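Local structure of putative branched-chain amino acid ABC transporter (Chromobacterium violaceum, 4PYR) at residues A[73-87]-A[92-104]. The protein is a putative LppC-family lipoprotein of the periplasmic-binding-protein type that binds glutathione in the crystal and may act as an enzyme regulator. Residues are numbered along the deposited sequence; the frame is centred on the assembly and turned at random.
With GSH (glutathione), chain B.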
ATOM      1  N   VAL A  73       4.306 -18.363   3.851  1.00 34.46           N
ATOM      2  CA  VAL A  73       5.456 -19.236   4.103  1.00 38.82           C
ATOM      3  C   VAL A  73       5.112 -20.713   3.914  1.00 43.08           C
ATOM      4  O   VAL A  73       5.876 -21.464   3.302  1.00 43.62           O
ATOM      5  CB  VAL A  73       6.009 -19.032   5.523  1.00 38.98           C
ATOM      6  CG1 VAL A  73       7.117 -20.034   5.812  1.00 41.15           C
ATOM      7  CG2 VAL A  73       6.539 -17.609   5.684  1.00 36.15           C
ATOM      8  N   LYS A  74       3.973 -21.128   4.462  1.00 37.66           N
ATOM      9  CA  LYS A  74       3.502 -22.516   4.345  1.00 33.32           C
ATOM     10  C   LYS A  74       3.210 -22.928   2.914  1.00 31.62           C
ATOM     11  O   LYS A  74       3.338 -24.102   2.571  1.00 35.20           O
ATOM     12  CB  LYS A  74       2.220 -22.724   5.180  1.00 34.91           C
ATOM     13  CG  LYS A  74       2.460 -22.669   6.679  1.00 36.23           C
ATOM     14  CD  LYS A  74       1.178 -22.914   7.473  1.00 40.07           C
ATOM     15  CE  LYS A  74       1.463 -23.197   8.938  1.00 38.94           C
ATOM     16  NZ  LYS A  74       2.302 -24.397   9.120  1.00 47.18           N
ATOM     17  N   LEU A  75       2.744 -21.975   2.123  1.00 34.49           N
ATOM     18  CA  LEU A  75       2.270 -22.217   0.754  1.00 28.38           C
ATOM     19  C   LEU A  75       3.379 -22.211  -0.306  1.00 30.97           C
ATOM     20  O   LEU A  75       3.306 -22.966  -1.260  1.00 30.85           O
ATOM     21  CB  LEU A  75       1.217 -21.183   0.363  1.00 30.98           C
ATOM     22  CG  LEU A  75       0.549 -21.310  -1.031  1.00 24.17           C
ATOM     23  CD1 LEU A  75      -0.114 -22.686  -1.118  1.00 34.51           C
ATOM     24  CD2 LEU A  75      -0.444 -20.211  -1.353  1.00 26.34           C
ATOM     25  N   ALA A  76       4.355 -21.323  -0.148  1.00 29.58           N
ATOM     26  CA  ALA A  76       5.361 -21.049  -1.212  1.00 29.50           C
ATOM     27  C   ALA A  76       5.911 -22.312  -1.949  1.00 29.96           C
ATOM     28  O   ALA A  76       5.930 -22.355  -3.194  1.00 36.41           O
ATOM     29  CB  ALA A  76       6.497 -20.207  -0.649  1.00 30.77           C
ATOM     30  N   PRO A  77       6.270 -23.357  -1.207  1.00 36.36           N
ATOM     31  CA  PRO A  77       6.864 -24.531  -1.925  1.00 38.83           C
ATOM     32  C   PRO A  77       5.879 -25.227  -2.855  1.00 43.28           C
ATOM     33  O   PRO A  77       6.301 -25.886  -3.809  1.00 45.64           O
ATOM     34  CB  PRO A  77       7.306 -25.505  -0.794  1.00 42.99           C
ATOM     35  CG  PRO A  77       7.412 -24.629   0.419  1.00 42.38           C
ATOM     36  CD  PRO A  77       6.421 -23.504   0.257  1.00 37.53           C
ATOM     37  N   SER A  78       4.585 -25.068  -2.575  1.00 40.85           N
ATOM     38  CA  SER A  78       3.529 -25.730  -3.358  1.00 43.50           C
ATOM     39  C   SER A  78       2.994 -24.875  -4.522  1.00 37.53           C
ATOM     40  O   SER A  78       2.183 -25.344  -5.346  1.00 39.75           O
ATOM     41  CB  SER A  78       2.397 -26.197  -2.412  1.00 43.56           C
ATOM     42  OG  SER A  78       2.965 -26.990  -1.377  1.00 43.71           O
ATOM     43  N   VAL A  79       3.485 -23.644  -4.615  1.00 37.48           N
ATOM     44  CA  VAL A  79       2.968 -22.693  -5.624  1.00 30.92           C
ATOM     45  C   VAL A  79       3.333 -23.170  -7.014  1.00 32.71           C
ATOM     46  O   VAL A  79       4.526 -23.395  -7.347  1.00 43.36           O
ATOM     47  CB  VAL A  79       3.409 -21.231  -5.365  1.00 31.96           C
ATOM     48  CG1 VAL A  79       3.190 -20.341  -6.591  1.00 34.33           C
ATOM     49  CG2 VAL A  79       2.611 -20.692  -4.180  1.00 31.35           C
ATOM     50  N   THR A  80       2.289 -23.422  -7.795  1.00 34.52           N
ATOM     51  CA  THR A  80       2.492 -23.953  -9.154  1.00 35.64           C
ATOM     52  C   THR A  80       1.786 -23.173 -10.258  1.00 26.72           C
ATOM     53  O   THR A  80       2.036 -23.420 -11.424  1.00 35.91           O
ATOM     54  CB  THR A  80       1.995 -25.385  -9.263  1.00 33.81           C
ATOM     55  OG1 THR A  80       0.621 -25.406  -8.872  1.00 35.96           O
ATOM     56  CG2 THR A  80       2.834 -26.317  -8.389  1.00 44.32           C
ATOM     57  N   VAL A  81       0.895 -22.263  -9.885  1.00 30.65           N
ATOM     58  CA  VAL A  81       0.354 -21.290 -10.818  1.00 22.54           C
ATOM     59  C   VAL A  81       0.680 -19.879 -10.287  1.00 27.16           C
ATOM     60  O   VAL A  81       0.978 -19.715  -9.094  1.00 28.64           O
ATOM     61  CB  VAL A  81      -1.167 -21.441 -11.024  1.00 25.87           C
ATOM     62  CG1 VAL A  81      -1.513 -22.816 -11.492  1.00 26.59           C
ATOM     63  CG2 VAL A  81      -1.971 -21.034  -9.777  1.00 26.14           C
ATOM     64  N   PRO A  82       0.708 -18.877 -11.176  1.00 26.57           N
ATOM     65  CA  PRO A  82       1.022 -17.538 -10.724  1.00 22.49           C
ATOM     66  C   PRO A  82       0.148 -17.190  -9.553  1.00 23.88           C
ATOM     67  O   PRO A  82      -1.069 -17.359  -9.647  1.00 21.52           O
ATOM     68  CB  PRO A  82       0.758 -16.682 -11.952  1.00 24.49           C
ATOM     69  CG  PRO A  82       0.927 -17.587 -13.103  1.00 25.97           C
ATOM     70  CD  PRO A  82       0.379 -18.902 -12.612  1.00 28.28           C
ATOM     71  N   THR A  83       0.773 -16.751  -8.458  1.00 22.37           N
ATOM     72  CA  THR A  83       0.040 -16.527  -7.224  1.00 22.13           C
ATOM     73  C   THR A  83       0.399 -15.176  -6.672  1.00 20.39           C
ATOM     74  O   THR A  83       1.562 -14.857  -6.483  1.00 23.23           O
ATOM     75  CB  THR A  83       0.365 -17.663  -6.254  1.00 23.61           C
ATOM     76  OG1 THR A  83      -0.055 -18.873  -6.860  1.00 23.08           O
ATOM     77  CG2 THR A  83      -0.327 -17.515  -4.946  1.00 23.44           C
ATOM     78  N   LEU A  84      -0.655 -14.367  -6.493  1.00 19.42           N
ATOM     79  CA  LEU A  84      -0.504 -13.003  -6.013  1.00 18.82           C
ATOM     80  C   LEU A  84      -0.882 -12.942  -4.552  1.00 18.09           C
ATOM     81  O   LEU A  84      -2.057 -12.698  -4.197  1.00 18.25           O
ATOM     82  CB  LEU A  84      -1.370 -12.048  -6.851  1.00 18.69           C
ATOM     83  CG  LEU A  84      -1.094 -10.600  -6.534  1.00 18.24           C
ATOM     84  CD1 LEU A  84       0.252 -10.098  -6.995  1.00 20.10           C
ATOM     85  CD2 LEU A  84      -2.231  -9.812  -7.185  1.00 18.47           C
ATOM     86  N   ALA A  85       0.108 -13.146  -3.690  1.00 18.31           N
ATOM     87  CA  ALA A  85      -0.092 -12.929  -2.257  1.00 19.81           C
ATOM     88  C   ALA A  85      -0.325 -11.453  -1.940  1.00 20.03           C
ATOM     89  O   ALA A  85       0.150 -10.554  -2.619  1.00 19.11           O
ATOM     90  CB  ALA A  85       1.089 -13.481  -1.472  1.00 23.91           C
ATOM     91  N   LEU A  86      -1.075 -11.212  -0.857  1.00 19.78           N
ATOM     92  CA  LEU A  86      -1.418  -9.844  -0.509  1.00 20.73           C
ATOM     93  C   LEU A  86      -0.724  -9.407   0.755  1.00 22.81           C
ATOM     94  O   LEU A  86      -1.236  -8.593   1.526  1.00 26.52           O
ATOM     95  CB  LEU A  86      -2.943  -9.701  -0.412  1.00 20.87           C
ATOM     96  CG  LEU A  86      -3.722 -10.000  -1.715  1.00 21.24           C
ATOM     97  CD1 LEU A  86      -5.232  -9.816  -1.507  1.00 19.76           C
ATOM     98  CD2 LEU A  86      -3.244  -9.092  -2.837  1.00 19.81           C
ATOM     99  N   ASN A  87       0.451  -9.978   0.967  1.00 23.61           N
ATOM    100  CA  ASN A  87       1.377  -9.540   1.998  1.00 24.20           C
ATOM    101  C   ASN A  87       2.773  -9.810   1.466  1.00 27.75           C
ATOM    102  O   ASN A  87       2.918 -10.447   0.435  1.00 27.77           O
ATOM    103  CB  ASN A  87       1.103 -10.249   3.345  1.00 26.98           C
ATOM    104  CG  ASN A  87       1.813  -9.565   4.489  1.00 30.93           C
ATOM    105  OD1 ASN A  87       3.053  -9.633   4.637  1.00 35.98           O
ATOM    106  ND2 ASN A  87       1.055  -8.850   5.262  1.00 35.22           N
ATOM    107  N   GLU A  92      11.625 -15.961   5.368  1.00 62.64           N
ATOM    108  CA  GLU A  92      11.557 -17.429   5.537  1.00 63.22           C
ATOM    109  C   GLU A  92      10.792 -18.133   4.408  1.00 55.96           C
ATOM    110  O   GLU A  92      10.955 -19.342   4.202  1.00 55.32           O
ATOM    111  CB  GLU A  92      10.927 -17.826   6.886  1.00 67.87           C
ATOM    112  CG  GLU A  92      10.727 -19.340   7.009  1.00 64.41           C
ATOM    113  CD  GLU A  92      10.201 -19.820   8.347  1.00 75.94           C
ATOM    114  OE1 GLU A  92       9.558 -19.032   9.076  1.00 77.49           O
ATOM    115  OE2 GLU A  92      10.422 -21.015   8.650  1.00 74.87           O
ATOM    116  N   ALA A  93       9.928 -17.409   3.704  1.00 52.12           N
ATOM    117  CA  ALA A  93       9.245 -17.995   2.560  1.00 45.83           C
ATOM    118  C   ALA A  93      10.266 -18.562   1.575  1.00 51.44           C
ATOM    119  O   ALA A  93      11.327 -17.966   1.361  1.00 46.46           O
ATOM    120  CB  ALA A  93       8.388 -16.982   1.872  1.00 39.95           C
ATOM    121  N   ALA A  94       9.924 -19.713   0.996  1.00 50.46           N
ATOM    122  CA  ALA A  94      10.749 -20.357  -0.025  1.00 45.08           C
ATOM    123  C   ALA A  94      10.710 -19.539  -1.312  1.00 41.31           C
ATOM    124  O   ALA A  94       9.677 -19.058  -1.731  1.00 38.70           O
ATOM    125  CB  ALA A  94      10.262 -21.777  -0.295  1.00 51.60           C
ATOM    126  N   ALA A  95      11.884 -19.403  -1.930  1.00 43.87           N
ATOM    127  CA  ALA A  95      11.931 -18.778  -3.246  1.00 45.28           C
ATOM    128  C   ALA A  95      11.079 -19.606  -4.218  1.00 38.21           C
ATOM    129  O   ALA A  95      11.130 -20.853  -4.228  1.00 42.43           O
ATOM    130  CB  ALA A  95      13.344 -18.672  -3.748  1.00 42.54           C
ATOM    131  N   ASN A  96      10.336 -18.892  -5.045  1.00 40.56           N
ATOM    132  CA  ASN A  96       9.400 -19.489  -6.006  1.00 38.58           C
ATOM    133  C   ASN A  96       9.009 -18.436  -7.027  1.00 31.24           C
ATOM    134  O   ASN A  96       8.407 -17.425  -6.685  1.00 37.51           O
ATOM    135  CB  ASN A  96       8.158 -20.068  -5.332  1.00 34.22           C
ATOM    136  CG  ASN A  96       7.327 -20.919  -6.286  1.00 34.27           C
ATOM    137  OD1 ASN A  96       7.182 -20.591  -7.466  1.00 38.39           O
ATOM    138  ND2 ASN A  96       6.749 -21.985  -5.772  1.00 37.10           N
ATOM    139  N   PRO A  97       9.345 -18.659  -8.299  1.00 36.05           N
ATOM    140  CA  PRO A  97       9.235 -17.577  -9.268  1.00 33.93           C
ATOM    141  C   PRO A  97       7.839 -17.275  -9.734  1.00 31.87           C
ATOM    142  O   PRO A  97       7.633 -16.255 -10.405  1.00 35.06           O
ATOM    143  CB  PRO A  97      10.111 -18.071 -10.450  1.00 41.43           C
ATOM    144  CG  PRO A  97      10.073 -19.543 -10.324  1.00 39.90           C
ATOM    145  CD  PRO A  97      10.161 -19.774  -8.845  1.00 39.70           C
ATOM    146  N   LYS A  98       6.876 -18.118  -9.347  1.00 29.19           N
ATOM    147  CA  LYS A  98       5.476 -17.888  -9.635  1.00 30.26           C
ATOM    148  C   LYS A  98       4.754 -17.211  -8.488  1.00 26.39           C
ATOM    149  O   LYS A  98       3.580 -16.967  -8.621  1.00 27.47           O
ATOM    150  CB  LYS A  98       4.766 -19.201  -9.918  1.00 31.43           C
ATOM    151  CG  LYS A  98       5.257 -19.884 -11.172  1.00 35.23           C
ATOM    152  CD  LYS A  98       4.406 -21.132 -11.380  1.00 38.25           C
ATOM    153  CE  LYS A  98       3.796 -21.170 -12.770  1.00 41.71           C
ATOM    154  NZ  LYS A  98       4.687 -21.942 -13.659  1.00 47.99           N
ATOM    155  N   LEU A  99       5.463 -16.941  -7.397  1.00 29.55           N
ATOM    156  CA  LEU A  99       4.885 -16.262  -6.242  1.00 26.70           C
ATOM    157  C   LEU A  99       5.258 -14.793  -6.220  1.00 23.58           C
ATOM    158  O   LEU A  99       6.405 -14.436  -6.144  1.00 27.82           O
ATOM    159  CB  LEU A  99       5.337 -16.950  -4.943  1.00 28.94           C
ATOM    160  CG  LEU A  99       4.758 -16.382  -3.642  1.00 29.53           C
ATOM    161  CD1 LEU A  99       3.228 -16.342  -3.713  1.00 30.77           C
ATOM    162  CD2 LEU A  99       5.252 -17.127  -2.404  1.00 31.67           C
ATOM    163  N   TYR A 100       4.188 -13.942  -6.211  1.00 25.16           N
ATOM    164  CA  TYR A 100       4.335 -12.496  -6.320  1.00 24.26           C
ATOM    165  C   TYR A 100       3.581 -11.880  -5.131  1.00 21.94           C
ATOM    166  O   TYR A 100       2.838 -12.568  -4.444  1.00 21.67           O
ATOM    167  CB  TYR A 100       3.680 -11.974  -7.628  1.00 24.26           C
ATOM    168  CG  TYR A 100       4.276 -12.585  -8.893  1.00 26.25           C
ATOM    169  CD1 TYR A 100       5.326 -11.971  -9.525  1.00 26.67           C
ATOM    170  CD2 TYR A 100       3.737 -13.741  -9.450  1.00 24.53           C
ATOM    171  CE1 TYR A 100       5.916 -12.541 -10.669  1.00 31.75           C
ATOM    172  CE2 TYR A 100       4.294 -14.309 -10.601  1.00 29.98           C
ATOM    173  CZ  TYR A 100       5.364 -13.701 -11.201  1.00 27.68           C
ATOM    174  OH  TYR A 100       5.919 -14.253 -12.351  1.00 34.13           O
ATOM    175  N   SER A 101       3.814 -10.595  -4.899  1.00 22.98           N
ATOM    176  CA  SER A 101       3.136  -9.878  -3.798  1.00 24.90           C
ATOM    177  C   SER A 101       2.583  -8.562  -4.317  1.00 22.79           C
ATOM    178  O   SER A 101       3.230  -7.890  -5.088  1.00 22.25           O
ATOM    179  CB  SER A 101       4.120  -9.578  -2.644  1.00 28.54           C
ATOM    180  OG  SER A 101       3.517  -8.748  -1.650  1.00 37.14           O
ATOM    181  N   LEU A 102       1.387  -8.197  -3.847  1.00 20.95           N
ATOM    182  CA  LEU A 102       0.883  -6.816  -3.932  1.00 21.80           C
ATOM    183  C   LEU A 102       0.379  -6.478  -2.541  1.00 20.26           C
ATOM    184  O   LEU A 102      -0.425  -7.198  -2.024  1.00 21.26           O
ATOM    185  CB  LEU A 102      -0.275  -6.689  -4.909  1.00 21.02           C
ATOM    186  CG  LEU A 102      -0.928  -5.292  -4.990  1.00 21.12           C
ATOM    187  CD1 LEU A 102       0.027  -4.208  -5.487  1.00 22.78           C
ATOM    188  CD2 LEU A 102      -2.150  -5.309  -5.871  1.00 21.49           C
ATOM    189  N   SER A 103       0.870  -5.390  -1.991  1.00 21.13           N
ATOM    190  CA  SER A 103       0.505  -5.006  -0.621  1.00 25.31           C
ATOM    191  C   SER A 103       0.572  -3.492  -0.468  1.00 24.71           C
ATOM    192  O   SER A 103       0.948  -2.774  -1.393  1.00 24.28           O
ATOM    193  CB  SER A 103       1.451  -5.700   0.391  1.00 25.67           C
ATOM    194  OG  SER A 103       2.727  -5.093   0.403  1.00 27.38           O
ATOM    195  N   LEU A 104       0.212  -3.017   0.718  1.00 25.44           N
ATOM    196  CA  LEU A 104       0.236  -1.592   1.003  1.00 25.81           C
ATOM    197  C   LEU A 104       1.431  -1.222   1.877  1.00 28.90           C
ATOM    198  O   LEU A 104       1.351  -0.297   2.671  1.00 31.93           O
ATOM    199  CB  LEU A 104      -1.094  -1.199   1.684  1.00 27.35           C
ATOM    200  CG  LEU A 104      -2.312  -1.605   0.867  1.00 26.94           C
ATOM    201  CD1 LEU A 104      -3.569  -1.194   1.611  1.00 29.99           C
ATOM    202  CD2 LEU A 104      -2.277  -1.030  -0.555  1.00 25.17           C
TER
HETATM  203  N1  GSH B 401       8.011  -6.423   6.939  1.00 38.10           N
HETATM  204  CA1 GSH B 401       7.342  -5.565   7.893  1.00 37.78           C
HETATM  205  C1  GSH B 401       8.288  -5.046   8.956  1.00 36.28           C
HETATM  206  O11 GSH B 401       9.338  -4.426   8.632  1.00 39.60           O
HETATM  207  O12 GSH B 401       7.976  -5.209  10.159  1.00 45.47           O
HETATM  208  CB1 GSH B 401       6.173  -6.308   8.552  1.00 36.77           C
HETATM  209  CG1 GSH B 401       5.155  -6.863   7.557  1.00 35.67           C
HETATM  210  CD1 GSH B 401       4.473  -5.754   6.815  1.00 36.57           C
HETATM  211  OE1 GSH B 401       4.880  -4.609   6.949  1.00 34.84           O
HETATM  212  N2  GSH B 401       3.429  -6.143   6.049  1.00 39.56           N
HETATM  213  CA2 GSH B 401       2.590  -5.260   5.228  1.00 40.65           C
HETATM  214  C2  GSH B 401       1.236  -5.130   5.860  1.00 44.59           C
HETATM  215  O2  GSH B 401       1.354  -5.199   7.088  1.00 47.15           O
HETATM  216  CB2 GSH B 401       2.507  -5.810   3.817  1.00 43.88           C
HETATM  217  SG2 GSH B 401       3.937  -6.822   3.468  1.00 47.24           S
HETATM  218  N3  GSH B 401       0.022  -4.964   5.214  1.00 38.98           N
HETATM  219  CA3 GSH B 401      -0.325  -4.692   3.787  1.00 40.09           C
HETATM  220  C3  GSH B 401      -1.455  -5.525   3.176  1.00 42.73           C
HETATM  221  O31 GSH B 401      -2.199  -5.035   2.266  1.00 36.61           O
HETATM  222  O32 GSH B 401      -1.628  -6.687   3.593  1.00 36.41           O
HETATM  223  O   HOH W   1       8.409 -21.288   2.411  1.00 37.14           O
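With CG swung opposite its backbone N (chi1 -169°), Asn96 sends its amide into the 3-10 segment 76-78 and the loop after it, and a similar torsion in Ser101 (chi1 173°) aims OG at Asn87. Between these two anchors, strands 83-85 and 99-101 run side by side as the last pair of the five-stranded parallel sheet in one lobe of a periplasmic-binding-protein fold. Asn96 ND2 donates to two carbonyls, Ala76 O at 2.7 Å and, more straightly, Val79 O at 3.1 Å. Its OD1 accepts from Lys98 N in an Asx turn that leads the chain into strand 99-101; together the three bonds fix the amide's rotation. There the parallel ladder alternates across the pair: Thr83 N to Lys98 O, Tyr100 N to Thr83 O (2.8 Å), Ala85 N to Tyr100 O and Leu102 N to Ala85 O. On one face Leu99 spreads its methyls, CD2 against Ala76 CB (3.8 Å) and CD1 against Thr83 CG2. On the other, Leu84 CD1 lies between the CB atoms of Tyr100 and Leu102, while helix 245-265 and Phe290 cover the tyrosine and Leu102. Past the C-terminal strand ends, Leu86, Asn87, Ser103 and Leu104 line the glutathione pocket, with Ser103 OG 3.5 Å from CB2 of the ligand. Ser101 OG ties this pocket edge to the sheet, donating to Asn87 O at 2.8 Å from well above the carbonyl plane.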